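Local coordinates for protein Exo-poly-alpha-D-galacturonosidase (Thermotoga maritima, PDB 3JUR) that probably hydrolyses polygalacturonan, the backbone of pectin, as a hyperthermoactive exopolygalacturonase of glycosyl hydrolase family 28 built on a parallel beta-helix, at residues N200-G205 / N223-N228; P21-R26 / N79-V84. All coordinates share one frame; numbering follows the deposited sequence.

Contact 1: N200-G205 / N223-N228; sequences NVLVEG and NVIIRN
E204 and R227 form a salt bridge across two neighbouring parallel strands: NH1 of R227 lies 2.9 Å from OE2 of E204, with an N-H...O angle of 163°. The oxygen sits at the edge of the guanidinium, in its plane, whereas the nitrogen meets the carboxylate from above its plane. The arginine gets there by bending at chi2 and chi3, and its NH1 also pairs with E20 of the N-terminal segment, so two carboxylates share one nitrogen. At the other end, ND2 of N223 gives a hydrogen bond to OD1 of N200 (2.8 Å), from above the carbonyl plane and with the two amides turned 65° apart. N223 holds its amide away from its own backbone N (chi1 -179°), which brings ND2 to N200, whose own ND2 goes on to N124 one coil back; OD1 of N223 accepts from the backbone of R19. Between these ends four backbone hydrogen bonds lace the strands in parallel register, from V201 N to N223 O through to R227 N to V203 O, and a weak one from G205 N to R227 O (3.3 Å) closes the series. The axes of 201-204 and 224-227 come within 4.7 Å, nearly parallel. On the face with E204 and R227, CD1 of L202 touches CG2 of I225 at 3.6 Å and also lies over one face of the R227 guanidinium, toward its rim; P21 and V18 pack on this face. On the other face V201 meets V224 through their CG1 atoms, and CB of V203 rests against CG1 of I226; F195 and M249 continue this apolar packing. Asparagine thus stacks on asparagine, an asparagine ladder at the corner of the beta-helix, and aliphatic on aliphatic along the strands, while an ion pair ties the strand ends.

Contact 2: P21-R26 / N79-V84; sequences PQIPDR and NIELHV
Van der Waals packing joins I23 and P24, in the irregular stretch between helix 6-16 and strand 27-29, to N79 and E81 at the start of strand 80-84, an early strand of the beta-helix. It is a surface contact of 205 Å², made where the N-terminal segment crosses the outside of the coil. I23 has the largest share. Its CG2 lies 3.9 Å from CB of E81, and the two side chains cross at about a right angle. CG1 of I23 approaches OE1 of E81 at 3.9 Å, while CD1 reaches back over the strand to the carbonyl carbons of N79 and I80, 4.2 Å from each. E81 holds its CG anti to the backbone N (chi1 -180°) and stays extended, which lays the carboxylate alongside I23; its OE2 is hydrogen-bonded to T128 OG1, on the next coil, which H83 ND1 also reaches. P24 adds its CD, 3.8 Å from N79 O and 4.2 Å from N79 CB. The amide of N79 turns to another neighbour, OD1 bonding to N124 ND2. R61 of strand 60-64 touches both I23 and E81 and so flanks the contact. CB and OE1 of E81 and the backbone of N79-I80 meet I23 by van der Waals contact, while the polar ends of N79 and E81 are engaged by the adjoining coil.

Contact 1 and contact 2 lie on the same side of the chain's centre, their own centres about 12 Å apart, on the same run of beta-helix strands: strand 125-128 pairs with both 80-84 and 201-204. The N-terminal segment crosses these coils and bridges the contacts directly, since P21 of contact 2 packs on contact 1, with its CB 3.6 Å from N200 O and its CD 3.6 Å from L202 CB. N124 bonds to both N79 and N200, so the asparagines of the two contacts form one continuous ladder with N223, and T128 bonds to the carboxylate of E81 while touching E204. Contact 1 is stacking of successive coils; contact 2 is the N-terminal segment lying over them.

Contact 1: N200-G205 / N223-N228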
ATOM      1  N   ASN D 200     -21.525  41.226  17.946  1.00 25.08           N
ATOM      2  CA  ASN D 200     -21.196  40.685  19.278  1.00 24.61           C
ATOM      3  C   ASN D 200     -22.289  39.762  19.804  1.00 24.70           C
ATOM      4  O   ASN D 200     -23.107  40.152  20.652  1.00 24.65           O
ATOM      5  CB  ASN D 200     -20.909  41.797  20.303  1.00 24.50           C
ATOM      6  CG  ASN D 200     -19.982  42.872  19.769  1.00 23.83           C
ATOM      7  OD1 ASN D 200     -19.199  42.638  18.852  1.00 22.63           O
ATOM      8  ND2 ASN D 200     -20.071  44.065  20.345  1.00 23.67           N
ATOM      9  N   VAL D 201     -22.293  38.538  19.294  1.00 24.04           N
ATOM     10  CA  VAL D 201     -23.336  37.573  19.595  1.00 24.29           C
ATOM     11  C   VAL D 201     -22.701  36.302  20.133  1.00 24.05           C
ATOM     12  O   VAL D 201     -21.695  35.828  19.602  1.00 24.29           O
ATOM     13  CB  VAL D 201     -24.184  37.257  18.333  1.00 24.52           C
ATOM     14  CG1 VAL D 201     -25.099  36.068  18.573  1.00 25.43           C
ATOM     15  CG2 VAL D 201     -24.998  38.480  17.905  1.00 24.93           C
ATOM     16  N   LEU D 202     -23.291  35.762  21.191  1.00 23.79           N
ATOM     17  CA  LEU D 202     -22.841  34.509  21.783  1.00 23.56           C
ATOM     18  C   LEU D 202     -24.020  33.559  21.937  1.00 23.50           C
ATOM     19  O   LEU D 202     -25.066  33.951  22.434  1.00 23.75           O
ATOM     20  CB  LEU D 202     -22.191  34.774  23.147  1.00 23.20           C
ATOM     21  CG  LEU D 202     -21.864  33.598  24.074  1.00 23.04           C
ATOM     22  CD1 LEU D 202     -20.823  32.676  23.463  1.00 22.16           C
ATOM     23  CD2 LEU D 202     -21.386  34.110  25.425  1.00 23.35           C
ATOM     24  N   VAL D 203     -23.851  32.320  21.490  1.00 23.30           N
ATOM     25  CA  VAL D 203     -24.799  31.251  21.789  1.00 23.25           C
ATOM     26  C   VAL D 203     -24.004  30.104  22.399  1.00 23.38           C
ATOM     27  O   VAL D 203     -23.082  29.569  21.762  1.00 22.65           O
ATOM     28  CB  VAL D 203     -25.549  30.736  20.525  1.00 23.50           C
ATOM     29  CG1 VAL D 203     -26.487  29.561  20.882  1.00 23.25           C
ATOM     30  CG2 VAL D 203     -26.322  31.858  19.842  1.00 23.63           C
ATOM     31  N   GLU D 204     -24.351  29.726  23.625  1.00 23.31           N
ATOM     32  CA  GLU D 204     -23.599  28.685  24.322  1.00 24.10           C
ATOM     33  C   GLU D 204     -24.462  27.803  25.211  1.00 24.06           C
ATOM     34  O   GLU D 204     -25.507  28.230  25.699  1.00 24.20           O
ATOM     35  CB  GLU D 204     -22.436  29.288  25.131  1.00 24.07           C
ATOM     36  CG  GLU D 204     -22.850  30.214  26.279  1.00 26.37           C
ATOM     37  CD  GLU D 204     -21.694  30.558  27.216  1.00 28.72           C
ATOM     38  OE1 GLU D 204     -21.951  31.099  28.314  1.00 30.48           O
ATOM     39  OE2 GLU D 204     -20.527  30.279  26.869  1.00 29.81           O
ATOM     40  N   GLY D 205     -24.020  26.563  25.397  1.00 24.14           N
ATOM     41  CA  GLY D 205     -24.594  25.680  26.409  1.00 24.32           C
ATOM     42  C   GLY D 205     -25.869  24.947  26.023  1.00 24.44           C
ATOM     43  O   GLY D 205     -26.018  23.767  26.326  1.00 24.54           O
ATOM     44  N   ASN D 223     -18.666  39.179  14.575  1.00 22.59           N
ATOM     45  CA  ASN D 223     -18.254  38.746  15.913  1.00 21.82           C
ATOM     46  C   ASN D 223     -19.298  37.835  16.569  1.00 21.55           C
ATOM     47  O   ASN D 223     -20.009  38.229  17.506  1.00 20.72           O
ATOM     48  CB  ASN D 223     -17.880  39.939  16.807  1.00 21.67           C
ATOM     49  CG  ASN D 223     -17.422  39.511  18.187  1.00 21.90           C
ATOM     50  OD1 ASN D 223     -17.046  38.362  18.398  1.00 21.45           O
ATOM     51  ND2 ASN D 223     -17.451  40.440  19.138  1.00 21.66           N
ATOM     52  N   VAL D 224     -19.373  36.604  16.063  1.00 21.20           N
ATOM     53  CA  VAL D 224     -20.344  35.631  16.538  1.00 21.15           C
ATOM     54  C   VAL D 224     -19.614  34.399  17.100  1.00 21.66           C
ATOM     55  O   VAL D 224     -18.721  33.843  16.449  1.00 21.72           O
ATOM     56  CB  VAL D 224     -21.328  35.225  15.400  1.00 21.36           C
ATOM     57  CG1 VAL D 224     -22.403  34.270  15.909  1.00 19.72           C
ATOM     58  CG2 VAL D 224     -21.960  36.461  14.749  1.00 20.74           C
ATOM     59  N   ILE D 225     -19.980  34.004  18.319  1.00 21.83           N
ATOM     60  CA  ILE D 225     -19.438  32.805  18.959  1.00 22.19           C
ATOM     61  C   ILE D 225     -20.576  31.815  19.248  1.00 22.68           C
ATOM     62  O   ILE D 225     -21.566  32.155  19.898  1.00 22.23           O
ATOM     63  CB  ILE D 225     -18.685  33.137  20.281  1.00 22.11           C
ATOM     64  CG1 ILE D 225     -17.474  34.031  20.012  1.00 22.02           C
ATOM     65  CG2 ILE D 225     -18.256  31.868  21.006  1.00 21.94           C
ATOM     66  CD1 ILE D 225     -16.928  34.740  21.266  1.00 21.93           C
ATOM     67  N   ILE D 226     -20.432  30.597  18.739  1.00 23.14           N
ATOM     68  CA  ILE D 226     -21.345  29.513  19.080  1.00 23.75           C
ATOM     69  C   ILE D 226     -20.492  28.379  19.618  1.00 24.53           C
ATOM     70  O   ILE D 226     -19.614  27.848  18.927  1.00 24.52           O
ATOM     71  CB  ILE D 226     -22.204  29.073  17.885  1.00 23.77           C
ATOM     72  CG1 ILE D 226     -23.017  30.258  17.359  1.00 24.44           C
ATOM     73  CG2 ILE D 226     -23.158  27.943  18.288  1.00 23.81           C
ATOM     74  CD1 ILE D 226     -23.353  30.161  15.893  1.00 26.11           C
ATOM     75  N   ARG D 227     -20.734  28.026  20.872  1.00 25.18           N
ATOM     76  CA  ARG D 227     -19.821  27.156  21.585  1.00 25.86           C
ATOM     77  C   ARG D 227     -20.573  26.290  22.584  1.00 25.90           C
ATOM     78  O   ARG D 227     -21.523  26.750  23.216  1.00 25.89           O
ATOM     79  CB  ARG D 227     -18.718  28.022  22.227  1.00 26.32           C
ATOM     80  CG  ARG D 227     -18.472  27.844  23.700  1.00 27.98           C
ATOM     81  CD  ARG D 227     -18.626  29.175  24.447  1.00 31.82           C
ATOM     82  NE  ARG D 227     -17.529  30.118  24.223  1.00 33.52           N
ATOM     83  CZ  ARG D 227     -17.290  31.200  24.968  1.00 33.14           C
ATOM     84  NH1 ARG D 227     -18.060  31.504  26.011  1.00 33.49           N
ATOM     85  NH2 ARG D 227     -16.267  31.983  24.673  1.00 32.29           N
ATOM     86  N   ASN D 228     -20.154  25.032  22.692  1.00 25.86           N
ATOM     87  CA  ASN D 228     -20.729  24.066  23.638  1.00 26.71           C
ATOM     88  C   ASN D 228     -22.258  23.923  23.594  1.00 26.02           C
ATOM     89  O   ASN D 228     -22.903  23.736  24.627  1.00 26.01           O
ATOM     90  CB  ASN D 228     -20.227  24.323  25.072  1.00 27.14           C
ATOM     91  CG  ASN D 228     -18.723  24.143  25.198  1.00 30.04           C
ATOM     92  OD1 ASN D 228     -17.966  25.119  25.159  1.00 34.18           O
ATOM     93  ND2 ASN D 228     -18.276  22.891  25.317  1.00 31.94           N
TER

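Contact 2: P21-R26 / N79-V84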
ATOM      1  N   PRO D  21     -19.600  38.978  24.150  1.00 29.02           N
ATOM      2  CA  PRO D  21     -20.262  40.257  24.396  1.00 29.00           C
ATOM      3  C   PRO D  21     -20.244  40.648  25.874  1.00 29.02           C
ATOM      4  O   PRO D  21     -20.412  39.787  26.745  1.00 29.04           O
ATOM      5  CB  PRO D  21     -21.702  40.005  23.939  1.00 28.97           C
ATOM      6  CG  PRO D  21     -21.886  38.525  24.026  1.00 28.91           C
ATOM      7  CD  PRO D  21     -20.547  37.948  23.684  1.00 29.19           C
ATOM      8  N   GLN D  22     -20.018  41.928  26.152  1.00 28.95           N
ATOM      9  CA  GLN D  22     -20.230  42.454  27.495  1.00 29.07           C
ATOM     10  C   GLN D  22     -21.735  42.501  27.756  1.00 28.86           C
ATOM     11  O   GLN D  22     -22.503  43.015  26.941  1.00 28.60           O
ATOM     12  CB  GLN D  22     -19.611  43.849  27.665  1.00 29.30           C
ATOM     13  CG  GLN D  22     -18.099  43.865  27.931  1.00 30.29           C
ATOM     14  CD  GLN D  22     -17.715  43.236  29.269  1.00 31.32           C
ATOM     15  OE1 GLN D  22     -18.113  43.709  30.335  1.00 32.27           O
ATOM     16  NE2 GLN D  22     -16.925  42.172  29.211  1.00 31.72           N
ATOM     17  N   ILE D  23     -22.144  41.927  28.882  1.00 28.74           N
ATOM     18  CA  ILE D  23     -23.539  41.943  29.311  1.00 28.74           C
ATOM     19  C   ILE D  23     -23.587  42.598  30.685  1.00 28.67           C
ATOM     20  O   ILE D  23     -22.917  42.128  31.608  1.00 28.67           O
ATOM     21  CB  ILE D  23     -24.152  40.502  29.372  1.00 28.54           C
ATOM     22  CG1 ILE D  23     -24.097  39.801  28.001  1.00 28.36           C
ATOM     23  CG2 ILE D  23     -25.565  40.527  29.945  1.00 28.77           C
ATOM     24  CD1 ILE D  23     -24.982  40.407  26.904  1.00 27.48           C
ATOM     25  N   PRO D  24     -24.367  43.692  30.825  1.00 28.92           N
ATOM     26  CA  PRO D  24     -24.481  44.412  32.098  1.00 28.84           C
ATOM     27  C   PRO D  24     -24.735  43.483  33.288  1.00 29.00           C
ATOM     28  O   PRO D  24     -25.476  42.503  33.166  1.00 28.89           O
ATOM     29  CB  PRO D  24     -25.691  45.326  31.872  1.00 28.83           C
ATOM     30  CG  PRO D  24     -25.699  45.576  30.411  1.00 28.96           C
ATOM     31  CD  PRO D  24     -25.197  44.310  29.770  1.00 28.89           C
ATOM     32  N   ASP D  25     -24.113  43.794  34.425  1.00 29.14           N
ATOM     33  CA  ASP D  25     -24.284  43.008  35.645  1.00 29.20           C
ATOM     34  C   ASP D  25     -25.624  43.354  36.290  1.00 29.03           C
ATOM     35  O   ASP D  25     -25.727  44.284  37.094  1.00 29.17           O
ATOM     36  CB  ASP D  25     -23.118  43.244  36.615  1.00 29.35           C
ATOM     37  CG  ASP D  25     -23.000  42.151  37.670  1.00 30.01           C
ATOM     38  OD1 ASP D  25     -23.191  40.962  37.335  1.00 30.79           O
ATOM     39  OD2 ASP D  25     -22.702  42.480  38.840  1.00 30.80           O
ATOM     40  N   ARG D  26     -26.647  42.592  35.916  1.00 28.82           N
ATOM     41  CA  ARG D  26     -28.035  42.892  36.245  1.00 28.65           C
ATOM     42  C   ARG D  26     -28.859  41.706  35.756  1.00 28.57           C
ATOM     43  O   ARG D  26     -28.631  41.213  34.648  1.00 28.46           O
ATOM     44  CB  ARG D  26     -28.464  44.172  35.514  1.00 28.65           C
ATOM     45  CG  ARG D  26     -29.651  44.897  36.091  1.00 28.36           C
ATOM     46  CD  ARG D  26     -30.051  46.084  35.211  1.00 28.18           C
ATOM     47  NE  ARG D  26     -29.142  47.229  35.333  1.00 27.38           N
ATOM     48  CZ  ARG D  26     -28.390  47.723  34.349  1.00 27.11           C
ATOM     49  NH1 ARG D  26     -28.418  47.191  33.131  1.00 26.16           N
ATOM     50  NH2 ARG D  26     -27.606  48.764  34.581  1.00 26.66           N
ATOM     51  N   ASN D  79     -27.937  44.146  24.294  1.00 21.82           N
ATOM     52  CA  ASN D  79     -27.436  44.010  25.677  1.00 21.93           C
ATOM     53  C   ASN D  79     -28.204  43.012  26.543  1.00 21.92           C
ATOM     54  O   ASN D  79     -28.180  43.096  27.780  1.00 21.90           O
ATOM     55  CB  ASN D  79     -27.341  45.379  26.375  1.00 21.83           C
ATOM     56  CG  ASN D  79     -26.473  46.358  25.617  1.00 21.44           C
ATOM     57  OD1 ASN D  79     -25.311  46.073  25.310  1.00 21.17           O
ATOM     58  ND2 ASN D  79     -27.032  47.514  25.302  1.00 19.28           N
ATOM     59  N   ILE D  80     -28.865  42.065  25.884  1.00 22.01           N
ATOM     60  CA  ILE D  80     -29.682  41.056  26.555  1.00 22.13           C
ATOM     61  C   ILE D  80     -29.063  39.662  26.457  1.00 22.34           C
ATOM     62  O   ILE D  80     -28.697  39.198  25.364  1.00 22.04           O
ATOM     63  CB  ILE D  80     -31.140  41.031  25.996  1.00 22.05           C
ATOM     64  CG1 ILE D  80     -31.837  42.391  26.186  1.00 22.25           C
ATOM     65  CG2 ILE D  80     -31.964  39.890  26.616  1.00 22.37           C
ATOM     66  CD1 ILE D  80     -31.997  42.864  27.632  1.00 21.84           C
ATOM     67  N   GLU D  81     -28.942  39.009  27.612  1.00 22.55           N
ATOM     68  CA  GLU D  81     -28.568  37.601  27.679  1.00 22.83           C
ATOM     69  C   GLU D  81     -29.778  36.770  28.102  1.00 22.63           C
ATOM     70  O   GLU D  81     -30.345  36.985  29.177  1.00 22.85           O
ATOM     71  CB  GLU D  81     -27.410  37.392  28.659  1.00 23.28           C
ATOM     72  CG  GLU D  81     -26.937  35.937  28.803  1.00 24.33           C
ATOM     73  CD  GLU D  81     -25.917  35.758  29.921  1.00 26.44           C
ATOM     74  OE1 GLU D  81     -25.010  36.611  30.043  1.00 28.82           O
ATOM     75  OE2 GLU D  81     -26.015  34.770  30.678  1.00 26.79           O
ATOM     76  N   LEU D  82     -30.181  35.842  27.241  1.00 22.16           N
ATOM     77  CA  LEU D  82     -31.241  34.904  27.571  1.00 22.01           C
ATOM     78  C   LEU D  82     -30.618  33.649  28.195  1.00 22.06           C
ATOM     79  O   LEU D  82     -30.034  32.824  27.494  1.00 21.73           O
ATOM     80  CB  LEU D  82     -32.054  34.570  26.316  1.00 21.96           C
ATOM     81  CG  LEU D  82     -33.257  33.625  26.406  1.00 21.81           C
ATOM     82  CD1 LEU D  82     -34.396  34.193  27.272  1.00 21.97           C
ATOM     83  CD2 LEU D  82     -33.759  33.278  25.003  1.00 21.27           C
ATOM     84  N   HIS D  83     -30.740  33.525  29.517  1.00 22.08           N
ATOM     85  CA  HIS D  83     -30.111  32.432  30.263  1.00 22.06           C
ATOM     86  C   HIS D  83     -31.115  31.308  30.527  1.00 21.90           C
ATOM     87  O   HIS D  83     -32.023  31.443  31.353  1.00 21.40           O
ATOM     88  CB  HIS D  83     -29.483  32.961  31.558  1.00 22.38           C
ATOM     89  CG  HIS D  83     -28.713  31.932  32.330  1.00 23.32           C
ATOM     90  ND1 HIS D  83     -27.532  31.383  31.873  1.00 24.72           N
ATOM     91  CD2 HIS D  83     -28.947  31.365  33.537  1.00 23.82           C
ATOM     92  CE1 HIS D  83     -27.081  30.513  32.759  1.00 24.56           C
ATOM     93  NE2 HIS D  83     -27.921  30.482  33.778  1.00 24.62           N
ATOM     94  N   VAL D  84     -30.945  30.203  29.799  1.00 21.60           N
ATOM     95  CA  VAL D  84     -31.911  29.108  29.788  1.00 21.50           C
ATOM     96  C   VAL D  84     -31.450  27.916  30.631  1.00 21.67           C
ATOM     97  O   VAL D  84     -30.493  27.205  30.260  1.00 21.47           O
ATOM     98  CB  VAL D  84     -32.224  28.633  28.338  1.00 21.79           C
ATOM     99  CG1 VAL D  84     -33.468  27.753  28.324  1.00 21.78           C
ATOM    100  CG2 VAL D  84     -32.417  29.822  27.407  1.00 21.66           C
TER